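Long-range contacts in sulfoquinovosidase (Escherichia coli, PDB 5AEG), which hydrolyses sulfoquinovosyl diacylglycerides and simpler alpha-sulfoquinovosides such as sulfoquinovosyl glycerol, releasing sulfoquinovose for sulfoglycolysis: residues A490-H501 with P585-H593; R523-T531 with Y607-V618. All coordinates share one frame; numbering follows the deposited sequence.

In the fold
Both contacts join the family 31 TIM barrel to the beta-sheet domain that follows it in the chain. In contact 1 the end of helix 486-495 and the loop after it meet residues 585-593; in contact 2 the end of helix 518-528 meets the hairpin 607-615 and the chain just after it. Their centres lie about 13 Å apart. Strands 587-588 and 607-609 are antiparallel neighbours in one sheet, where Arg-588 N lies 2.7 Å from Leu-608 O, probably hydrogen-bonded. Contact 1 is the nearer to catalysis: the side chain of His-501 is about 11 Å from that of Asp-472, the inferred proton donor, whereas contact 2 lies away from the annotated sites.

Contact 1. Residues A490-H501 with P585-H593; sequences ALSLAMTGHGLH and PVMRPLFLH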
loop_
_atom_site.group_PDB
_atom_site.type_symbol
_atom_site.label_atom_id
_atom_site.label_comp_id
_atom_site.label_asym_id
_atom_site.label_seq_id
_atom_site.Cartn_x
_atom_site.Cartn_y
_atom_site.Cartn_z
ATOM N N ALA A 490 3.081 -4.538 4.859
ATOM C CA ALA A 490 2.180 -5.640 4.545
ATOM C C ALA A 490 1.017 -5.781 5.566
ATOM O O ALA A 490 -0.118 -6.010 5.187
ATOM C CB ALA A 490 2.922 -6.944 4.539
ATOM N N LEU A 491 1.356 -5.671 6.834
ATOM C CA LEU A 491 0.435 -5.975 7.918
ATOM C C LEU A 491 -0.600 -4.864 8.062
ATOM O O LEU A 491 -1.789 -5.153 8.262
ATOM C CB LEU A 491 1.112 -6.153 9.223
ATOM C CG LEU A 491 2.066 -7.384 9.282
ATOM C CD1 LEU A 491 2.746 -7.438 10.624
ATOM C CD2 LEU A 491 1.350 -8.689 8.965
ATOM N N SER A 492 -0.156 -3.620 7.986
ATOM C CA SER A 492 -1.084 -2.477 7.965
ATOM C C SER A 492 -2.069 -2.593 6.819
ATOM O O SER A 492 -3.308 -2.438 6.982
ATOM C CB SER A 492 -0.277 -1.180 7.919
ATOM O OG SER A 492 0.566 -1.132 6.784
ATOM N N LEU A 493 -1.574 -2.896 5.623
ATOM C CA LEU A 493 -2.480 -3.110 4.487
ATOM C C LEU A 493 -3.435 -4.271 4.656
ATOM O O LEU A 493 -4.644 -4.159 4.329
ATOM C CB LEU A 493 -1.726 -3.261 3.153
ATOM C CG LEU A 493 -1.344 -1.907 2.571
ATOM C CD1 LEU A 493 -0.479 -2.043 1.350
ATOM C CD2 LEU A 493 -2.606 -1.086 2.192
ATOM N N ALA A 494 -2.933 -5.347 5.208
ATOM C CA ALA A 494 -3.784 -6.472 5.523
ATOM C C ALA A 494 -5.022 -6.131 6.390
ATOM O O ALA A 494 -6.152 -6.588 6.100
ATOM C CB ALA A 494 -2.940 -7.581 6.133
ATOM N N MET A 495 -4.798 -5.283 7.398
ATOM C CA MET A 495 -5.803 -4.772 8.313
ATOM C C MET A 495 -6.637 -3.635 7.705
ATOM O O MET A 495 -7.632 -3.234 8.292
ATOM C CB MET A 495 -5.139 -4.262 9.584
ATOM C CG MET A 495 -4.454 -5.348 10.401
ATOM S SD MET A 495 -5.516 -6.776 10.788
ATOM C CE MET A 495 -6.547 -5.973 12.000
ATOM N N THR A 496 -6.276 -3.174 6.503
ATOM C CA THR A 496 -7.055 -2.190 5.756
ATOM C C THR A 496 -7.673 -2.876 4.536
ATOM O O THR A 496 -8.105 -2.244 3.549
ATOM C CB THR A 496 -6.138 -0.992 5.295
ATOM O OG1 THR A 496 -5.357 -0.533 6.393
ATOM C CG2 THR A 496 -7.012 0.172 4.868
ATOM N N GLY A 497 -7.670 -4.194 4.530
ATOM C CA GLY A 497 -8.321 -4.895 3.465
ATOM C C GLY A 497 -7.680 -5.203 2.166
ATOM O O GLY A 497 -8.378 -5.545 1.222
ATOM N N HIS A 498 -6.364 -5.081 2.082
ATOM C CA HIS A 498 -5.617 -5.488 0.879
ATOM C C HIS A 498 -4.576 -6.567 1.340
ATOM O O HIS A 498 -3.695 -6.336 2.227
ATOM C CB HIS A 498 -4.934 -4.324 0.166
ATOM C CG HIS A 498 -4.617 -4.676 -1.263
ATOM N ND1 HIS A 498 -3.828 -5.761 -1.616
ATOM C CD2 HIS A 498 -5.106 -4.179 -2.415
ATOM C CE1 HIS A 498 -3.806 -5.883 -2.930
ATOM N NE2 HIS A 498 -4.564 -4.924 -3.440
ATOM N N GLY A 499 -4.770 -7.792 0.823
ATOM C CA GLY A 499 -4.082 -8.988 1.263
ATOM C C GLY A 499 -3.052 -9.572 0.261
ATOM O O GLY A 499 -2.590 -10.656 0.454
ATOM N N LEU A 500 -2.666 -8.831 -0.796
ATOM C CA LEU A 500 -1.660 -9.243 -1.752
ATOM C C LEU A 500 -0.535 -8.219 -1.834
ATOM O O LEU A 500 -0.763 -7.121 -2.346
ATOM C CB LEU A 500 -2.302 -9.485 -3.147
ATOM C CG LEU A 500 -3.499 -10.461 -3.187
ATOM C CD1 LEU A 500 -4.134 -10.472 -4.549
ATOM C CD2 LEU A 500 -3.030 -11.808 -2.799
ATOM N N HIS A 501 0.686 -8.566 -1.405
ATOM C CA HIS A 501 1.731 -7.593 -1.174
ATOM C C HIS A 501 3.081 -8.204 -1.465
ATOM O O HIS A 501 3.364 -9.266 -0.968
ATOM C CB HIS A 501 1.714 -7.153 0.313
ATOM C CG HIS A 501 2.502 -5.933 0.635
ATOM N ND1 HIS A 501 3.719 -5.971 1.273
ATOM C CD2 HIS A 501 2.185 -4.629 0.529
ATOM C CE1 HIS A 501 4.124 -4.751 1.540
ATOM N NE2 HIS A 501 3.177 -3.910 1.143
ATOM N N PRO A 585 -6.275 -12.026 4.607
ATOM C CA PRO A 585 -5.012 -11.715 3.823
ATOM C C PRO A 585 -3.936 -12.816 3.825
ATOM O O PRO A 585 -3.857 -13.658 4.719
ATOM C CB PRO A 585 -4.513 -10.456 4.493
ATOM C CG PRO A 585 -4.893 -10.673 5.967
ATOM C CD PRO A 585 -6.326 -11.252 5.861
ATOM N N VAL A 586 -3.070 -12.765 2.815
ATOM C CA VAL A 586 -2.041 -13.803 2.646
ATOM C C VAL A 586 -0.946 -13.684 3.678
ATOM O O VAL A 586 -0.541 -14.675 4.260
ATOM C CB VAL A 586 -1.469 -13.810 1.206
ATOM C CG1 VAL A 586 -0.442 -14.917 1.054
ATOM C CG2 VAL A 586 -2.613 -14.023 0.227
ATOM N N MET A 587 -0.488 -12.452 3.980
ATOM C CA MET A 587 0.431 -12.268 5.043
ATOM C C MET A 587 -0.365 -11.670 6.190
ATOM O O MET A 587 -0.998 -10.640 6.045
ATOM C CB MET A 587 1.582 -11.311 4.611
ATOM C CG MET A 587 2.435 -11.895 3.554
ATOM S SD MET A 587 3.500 -10.681 2.645
ATOM C CE MET A 587 4.613 -10.157 3.903
ATOM N N ARG A 588 -0.328 -12.372 7.329
ATOM C CA ARG A 588 -1.228 -12.099 8.423
ATOM C C ARG A 588 -0.556 -11.685 9.712
ATOM O O ARG A 588 0.466 -12.303 10.152
ATOM C CB ARG A 588 -2.035 -13.417 8.695
ATOM C CG ARG A 588 -2.797 -13.891 7.485
ATOM C CD ARG A 588 -3.514 -15.236 7.685
ATOM N NE ARG A 588 -3.970 -15.796 6.438
ATOM C CZ ARG A 588 -4.584 -16.982 6.308
ATOM N NH1 ARG A 588 -4.846 -17.748 7.375
ATOM N NH2 ARG A 588 -4.923 -17.448 5.119
ATOM N N PRO A 589 -1.164 -10.734 10.451
ATOM C CA PRO A 589 -0.754 -10.399 11.785
ATOM C C PRO A 589 -0.973 -11.658 12.667
ATOM O O PRO A 589 -1.956 -12.348 12.420
ATOM C CB PRO A 589 -1.733 -9.277 12.179
ATOM C CG PRO A 589 -2.193 -8.710 10.871
ATOM C CD PRO A 589 -2.257 -9.870 9.962
ATOM N N LEU A 590 -0.063 -11.947 13.576
ATOM C CA LEU A 590 -0.180 -13.209 14.395
ATOM C C LEU A 590 -1.519 -13.240 15.219
ATOM O O LEU A 590 -2.085 -14.330 15.451
ATOM C CB LEU A 590 0.945 -13.373 15.316
ATOM C CG LEU A 590 2.150 -14.187 14.784
ATOM C CD1 LEU A 590 2.894 -13.559 13.592
ATOM C CD2 LEU A 590 3.125 -14.501 15.879
ATOM N N PHE A 591 -2.044 -12.068 15.557
ATOM C CA PHE A 591 -3.253 -11.990 16.389
ATOM C C PHE A 591 -4.484 -12.377 15.607
ATOM O O PHE A 591 -5.476 -12.639 16.223
ATOM C CB PHE A 591 -3.358 -10.665 17.136
ATOM C CG PHE A 591 -3.420 -9.452 16.245
ATOM C CD1 PHE A 591 -4.551 -9.158 15.530
ATOM C CD2 PHE A 591 -2.344 -8.654 16.138
ATOM C CE1 PHE A 591 -4.609 -7.999 14.738
ATOM C CE2 PHE A 591 -2.364 -7.525 15.323
ATOM C CZ PHE A 591 -3.501 -7.186 14.659
ATOM N N LEU A 592 -4.435 -12.533 14.272
ATOM C CA LEU A 592 -5.553 -13.090 13.561
ATOM C C LEU A 592 -5.837 -14.554 14.011
ATOM O O LEU A 592 -7.018 -15.005 13.954
ATOM C CB LEU A 592 -5.412 -13.114 12.077
ATOM C CG LEU A 592 -5.331 -11.797 11.296
ATOM C CD1 LEU A 592 -5.513 -12.009 9.818
ATOM C CD2 LEU A 592 -6.250 -10.757 11.847
ATOM N N HIS A 593 -4.777 -15.259 14.396
ATOM C CA HIS A 593 -4.903 -16.690 14.773
ATOM C C HIS A 593 -4.570 -16.982 16.197
ATOM O O HIS A 593 -4.792 -18.110 16.602
ATOM C CB HIS A 593 -4.115 -17.588 13.824
ATOM C CG HIS A 593 -4.592 -17.531 12.445
ATOM N ND1 HIS A 593 -5.886 -17.905 12.080
ATOM C CD2 HIS A 593 -3.991 -17.068 11.305
ATOM C CE1 HIS A 593 -6.038 -17.712 10.781
ATOM N NE2 HIS A 593 -4.898 -17.216 10.291
HETATM O O HOH W 1 -1.085 -9.707 3.407
#
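Gly-499 lies directly against Pro-585, its CA 3.6 Å from Pro-585 CB. Their CA atoms are only 3.9 Å apart, the closest CA pair between the two segments, and a side chain on the glycine would run into the CA of the proline. Beside it, Ala-494 puts its small CB into the angle between Pro-585 and the strand, 3.7 Å from Pro-585 CG and slightly closer still to Met-587 O. One turn earlier, Ala-490 offers a second shallow hollow, which the methyl end of Met-587 fills: CE comes to 3.7 Å from Ala-490 CB, while SD passes the carbonyl of His-501.

The helix ends here in a Schellman motif, with Gly-497 at positive phi and His-498 N bonded back to Leu-493 O, and this reversal carries the chain round into barrel strand 501-505. On the way, Gly-499 O accepts from Val-586 N at 3.2 Å, the bond lying in the carbonyl plane on a lone pair. Water 1 accepts from Met-587 N close by.

Farther along, Leu-491 lays CD2 over the peptide joining Arg-588 to Pro-589, 3.6 Å from the proline N. Met-495, bent at both chi2 (-53°) and chi3 (-73°), curls its sulfur against Pro-589 CG at 3.8 Å and sends CE to the edge of the Phe-591 ring, near the ring plane. The sulfur itself lies obliquely to that ring, making the pair a Met-aromatic contact. Phe-591 carries Pro-589 CB over one face, offset toward the rim, and also stacks with Tyr-601.

Contact 2. Residues R523-T531 with Y607-V618; sequences RWCDFSAFT and YLLGRDILVAPV
Tyr-607 makes the direct hydrogen bond between helix end and hairpin: its OH donates to Phe-530 O at 2.7 Å. The hydroxyl stands above the carbonyl plane, 44° out of it, while the carbonyl oxygen lies at the edge of the tyrosine ring. With CG between the backbone N and carbonyl carbon (chi1 62°), the ring lies over its hairpin neighbour Val-615, whose CB covers one face. A second polar link is indirect: water 2 donates to Arg-523 O and Val-618 O, tying the helix to the chain beyond the hairpin.

Apolar packing does the rest. Phe-527, its CG anti to the backbone N (chi1 169°), brings the CD1-CE1 side of its ring against both Pro-617 and Tyr-607; CD1 is 3.6 Å from Pro-617 CG, and the tyrosine hydroxyl sits at the ring's edge. Phe-530 points into the hairpin, CB 3.9 Å from Val-615 CG2 and CD1 4.0 Å from Leu-609 CD2, which meets the ring edge. Leu-609 CD1 also packs against the carbonyl of Phe-530. Val-564 of helix 552-567 also touches Phe-530.

Arg-523 combines both kinds. Val-618 CG1 rests over one face of its guanidinium, 3.5 Å from NE, while NH1 bonds to Ala-653 O. With an alanine here, Val-618 is likely to lose the flat group it rests on, and Ala-653 O this donor.

The hairpin belongs to the antiparallel sheet of the C-terminal domain, and Tyr-607, Leu-609, Ile-613 and Val-615 point their CB atoms toward the helix end. In this buried seam, shape and apolar surface account for most of the contact, while the tyrosine bond gives Phe-530 O, and the water gives Arg-523 O and Val-618 O, polar partners within largely apolar surroundings.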
loop_
_atom_site.group_PDB
_atom_site.type_symbol
_atom_site.label_atom_id
_atom_site.label_comp_id
_atom_site.label_asym_id
_atom_site.label_seq_id
_atom_site.Cartn_x
_atom_site.Cartn_y
_atom_site.Cartn_z
ATOM N N ARG A 523 19.534 -11.779 1.527
ATOM C CA ARG A 523 18.574 -11.751 2.632
ATOM C C ARG A 523 17.152 -11.316 2.158
ATOM O O ARG A 523 16.144 -11.807 2.655
ATOM C CB ARG A 523 19.054 -10.803 3.681
ATOM C CG ARG A 523 20.137 -11.352 4.542
ATOM C CD ARG A 523 19.713 -12.483 5.416
ATOM N NE ARG A 523 20.732 -12.660 6.477
ATOM C CZ ARG A 523 20.859 -13.748 7.245
ATOM N NH1 ARG A 523 20.033 -14.746 7.089
ATOM N NH2 ARG A 523 21.820 -13.806 8.179
ATOM N N TRP A 524 17.083 -10.387 1.184
ATOM C CA TRP A 524 15.814 -9.956 0.686
ATOM C C TRP A 524 15.159 -11.039 -0.138
ATOM O O TRP A 524 13.937 -11.232 -0.091
ATOM C CB TRP A 524 15.928 -8.650 -0.132
ATOM C CG TRP A 524 14.785 -7.728 0.000
ATOM C CD1 TRP A 524 13.486 -7.958 -0.257
ATOM C CD2 TRP A 524 14.890 -6.354 0.310
ATOM N NE1 TRP A 524 12.732 -6.813 -0.093
ATOM C CE2 TRP A 524 13.558 -5.805 0.269
ATOM C CE3 TRP A 524 15.957 -5.543 0.614
ATOM C CZ2 TRP A 524 13.281 -4.488 0.537
ATOM C CZ3 TRP A 524 15.687 -4.182 0.926
ATOM C CH2 TRP A 524 14.353 -3.692 0.886
ATOM N N CYS A 525 15.986 -11.799 -0.883
ATOM C CA CYS A 525 15.483 -12.931 -1.624
ATOM C C CYS A 525 14.876 -13.945 -0.642
ATOM O O CYS A 525 13.855 -14.540 -0.934
ATOM C CB CYS A 525 16.616 -13.580 -2.459
ATOM S SG CYS A 525 15.974 -14.850 -3.577
ATOM N N ASP A 526 15.539 -14.182 0.490
ATOM C CA ASP A 526 14.998 -15.130 1.503
ATOM C C ASP A 526 13.593 -14.700 2.012
ATOM O O ASP A 526 12.741 -15.533 2.347
ATOM C CB ASP A 526 15.925 -15.222 2.677
ATOM C CG ASP A 526 17.201 -16.051 2.431
ATOM O OD1 ASP A 526 17.353 -16.588 1.294
ATOM O OD2 ASP A 526 18.031 -16.048 3.418
ATOM N N PHE A 527 13.416 -13.392 2.172
ATOM C CA PHE A 527 12.151 -12.832 2.633
ATOM C C PHE A 527 11.075 -13.017 1.569
ATOM O O PHE A 527 10.005 -13.611 1.823
ATOM C CB PHE A 527 12.417 -11.345 2.984
ATOM C CG PHE A 527 11.176 -10.487 3.235
ATOM C CD1 PHE A 527 10.001 -10.963 3.753
ATOM C CD2 PHE A 527 11.268 -9.120 2.948
ATOM C CE1 PHE A 527 8.941 -10.087 3.987
ATOM C CE2 PHE A 527 10.256 -8.244 3.297
ATOM C CZ PHE A 527 9.078 -8.715 3.785
ATOM N N SER A 528 11.360 -12.555 0.337
ATOM C CA SER A 528 10.407 -12.590 -0.715
ATOM C C SER A 528 9.900 -13.984 -1.146
ATOM O O SER A 528 8.750 -14.122 -1.601
ATOM C CB SER A 528 10.882 -11.761 -1.952
ATOM O OG SER A 528 10.991 -10.380 -1.600
ATOM N N ALA A 529 10.707 -15.000 -0.955
ATOM C CA ALA A 529 10.285 -16.380 -1.212
ATOM C C ALA A 529 9.164 -16.834 -0.269
ATOM O O ALA A 529 8.511 -17.832 -0.568
ATOM C CB ALA A 529 11.489 -17.311 -1.028
ATOM N N PHE A 530 8.955 -16.104 0.834
ATOM C CA PHE A 530 7.808 -16.277 1.755
ATOM C C PHE A 530 6.739 -15.209 1.698
ATOM O O PHE A 530 6.249 -14.736 2.728
ATOM C CB PHE A 530 8.370 -16.547 3.161
ATOM C CG PHE A 530 9.097 -17.875 3.213
ATOM C CD1 PHE A 530 8.390 -19.047 3.488
ATOM C CD2 PHE A 530 10.427 -17.966 2.940
ATOM C CE1 PHE A 530 9.007 -20.281 3.559
ATOM C CE2 PHE A 530 11.063 -19.210 2.960
ATOM C CZ PHE A 530 10.356 -20.372 3.319
ATOM N N THR A 531 6.478 -14.768 0.463
ATOM C CA THR A 531 5.455 -13.767 0.147
ATOM C C THR A 531 4.758 -14.270 -1.110
ATOM O O THR A 531 5.210 -15.253 -1.719
ATOM C CB THR A 531 6.015 -12.332 -0.070
ATOM O OG1 THR A 531 6.740 -12.308 -1.294
ATOM C CG2 THR A 531 6.842 -11.901 1.046
ATOM N N TYR A 607 5.244 -12.253 10.785
ATOM C CA TYR A 607 3.987 -12.494 10.211
ATOM C C TYR A 607 3.731 -13.943 10.021
ATOM O O TYR A 607 4.645 -14.746 10.104
ATOM C CB TYR A 607 3.755 -11.757 8.858
ATOM C CG TYR A 607 4.698 -12.142 7.762
ATOM C CD1 TYR A 607 6.018 -11.589 7.693
ATOM C CD2 TYR A 607 4.327 -13.019 6.768
ATOM C CE1 TYR A 607 6.906 -11.940 6.666
ATOM C CE2 TYR A 607 5.226 -13.387 5.743
ATOM C CZ TYR A 607 6.505 -12.831 5.691
ATOM O OH TYR A 607 7.312 -13.202 4.633
ATOM N N LEU A 608 2.461 -14.258 9.798
ATOM C CA LEU A 608 2.063 -15.596 9.348
ATOM C C LEU A 608 1.809 -15.553 7.817
ATOM O O LEU A 608 1.160 -14.635 7.296
ATOM C CB LEU A 608 0.806 -16.043 10.065
ATOM C CG LEU A 608 0.872 -16.215 11.560
ATOM C CD1 LEU A 608 -0.541 -16.391 12.191
ATOM C CD2 LEU A 608 1.810 -17.295 11.997
ATOM N N LEU A 609 2.347 -16.516 7.113
ATOM C CA LEU A 609 2.082 -16.747 5.680
ATOM C C LEU A 609 1.025 -17.815 5.633
ATOM O O LEU A 609 1.309 -18.965 5.915
ATOM C CB LEU A 609 3.336 -17.171 4.936
ATOM C CG LEU A 609 3.306 -17.331 3.414
ATOM C CD1 LEU A 609 3.044 -15.978 2.695
ATOM C CD2 LEU A 609 4.603 -17.937 2.900
ATOM N N GLY A 610 -0.176 -17.426 5.217
ATOM C CA GLY A 610 -1.378 -18.268 5.421
ATOM C C GLY A 610 -1.512 -18.551 6.926
ATOM O O GLY A 610 -1.027 -17.799 7.769
ATOM N N ARG A 611 -2.211 -19.644 7.248
ATOM C CA ARG A 611 -2.394 -20.067 8.635
ATOM C C ARG A 611 -1.188 -20.716 9.329
ATOM O O ARG A 611 -1.018 -20.546 10.552
ATOM C CB ARG A 611 -3.583 -21.051 8.671
ATOM C CG ARG A 611 -3.978 -21.621 10.021
ATOM C CD ARG A 611 -4.475 -20.633 11.014
ATOM N NE ARG A 611 -4.650 -21.202 12.405
ATOM C CZ ARG A 611 -3.699 -21.196 13.353
ATOM N NH1 ARG A 611 -2.424 -20.660 13.145
ATOM N NH2 ARG A 611 -4.001 -21.717 14.529
ATOM N N ASP A 612 -0.350 -21.443 8.574
ATOM C CA ASP A 612 0.508 -22.487 9.176
ATOM C C ASP A 612 2.004 -22.198 9.121
ATOM O O ASP A 612 2.804 -22.998 9.613
ATOM C CB ASP A 612 0.196 -23.813 8.455
ATOM C CG ASP A 612 -1.209 -24.369 8.767
ATOM O OD1 ASP A 612 -1.703 -24.018 9.804
ATOM O OD2 ASP A 612 -1.795 -25.084 7.944
ATOM N N ILE A 613 2.426 -21.078 8.493
ATOM C CA ILE A 613 3.866 -20.764 8.471
ATOM C C ILE A 613 4.086 -19.458 9.184
ATOM O O ILE A 613 3.353 -18.476 8.942
ATOM C CB ILE A 613 4.364 -20.614 7.014
ATOM C CG1 ILE A 613 4.244 -21.944 6.300
ATOM C CG2 ILE A 613 5.829 -20.138 7.021
ATOM C CD1 ILE A 613 4.558 -21.941 4.816
ATOM N N LEU A 614 5.089 -19.401 10.050
ATOM C CA LEU A 614 5.452 -18.203 10.731
ATOM C C LEU A 614 6.788 -17.752 10.158
ATOM O O LEU A 614 7.762 -18.548 10.120
ATOM C CB LEU A 614 5.525 -18.425 12.219
ATOM C CG LEU A 614 5.874 -17.224 13.154
ATOM C CD1 LEU A 614 5.227 -17.418 14.517
ATOM C CD2 LEU A 614 7.328 -16.936 13.319
ATOM N N VAL A 615 6.894 -16.455 9.817
ATOM C CA VAL A 615 8.149 -15.908 9.169
ATOM C C VAL A 615 8.658 -14.713 9.953
ATOM O O VAL A 615 7.878 -13.766 10.252
ATOM C CB VAL A 615 7.941 -15.494 7.699
ATOM C CG1 VAL A 615 9.256 -15.079 6.988
ATOM C CG2 VAL A 615 7.188 -16.543 6.908
ATOM N N ALA A 616 9.945 -14.707 10.262
ATOM C CA ALA A 616 10.518 -13.538 10.882
ATOM C C ALA A 616 11.784 -13.201 10.117
ATOM O O ALA A 616 12.855 -13.673 10.432
ATOM C CB ALA A 616 10.801 -13.761 12.335
ATOM N N PRO A 617 11.663 -12.382 9.085
ATOM C CA PRO A 617 12.814 -12.097 8.224
ATOM C C PRO A 617 13.989 -11.418 8.903
ATOM O O PRO A 617 13.821 -10.488 9.695
ATOM C CB PRO A 617 12.228 -11.202 7.099
ATOM C CG PRO A 617 10.786 -11.211 7.268
ATOM C CD PRO A 617 10.454 -11.677 8.680
ATOM N N VAL A 618 15.206 -11.861 8.598
ATOM C CA VAL A 618 16.354 -11.209 9.100
ATOM C C VAL A 618 16.425 -9.821 8.436
ATOM O O VAL A 618 16.516 -9.739 7.242
ATOM C CB VAL A 618 17.656 -12.073 8.820
ATOM C CG1 VAL A 618 18.934 -11.345 9.197
ATOM C CG2 VAL A 618 17.525 -13.387 9.604
HETATM O O HOH W 2 15.215 -11.382 5.208
#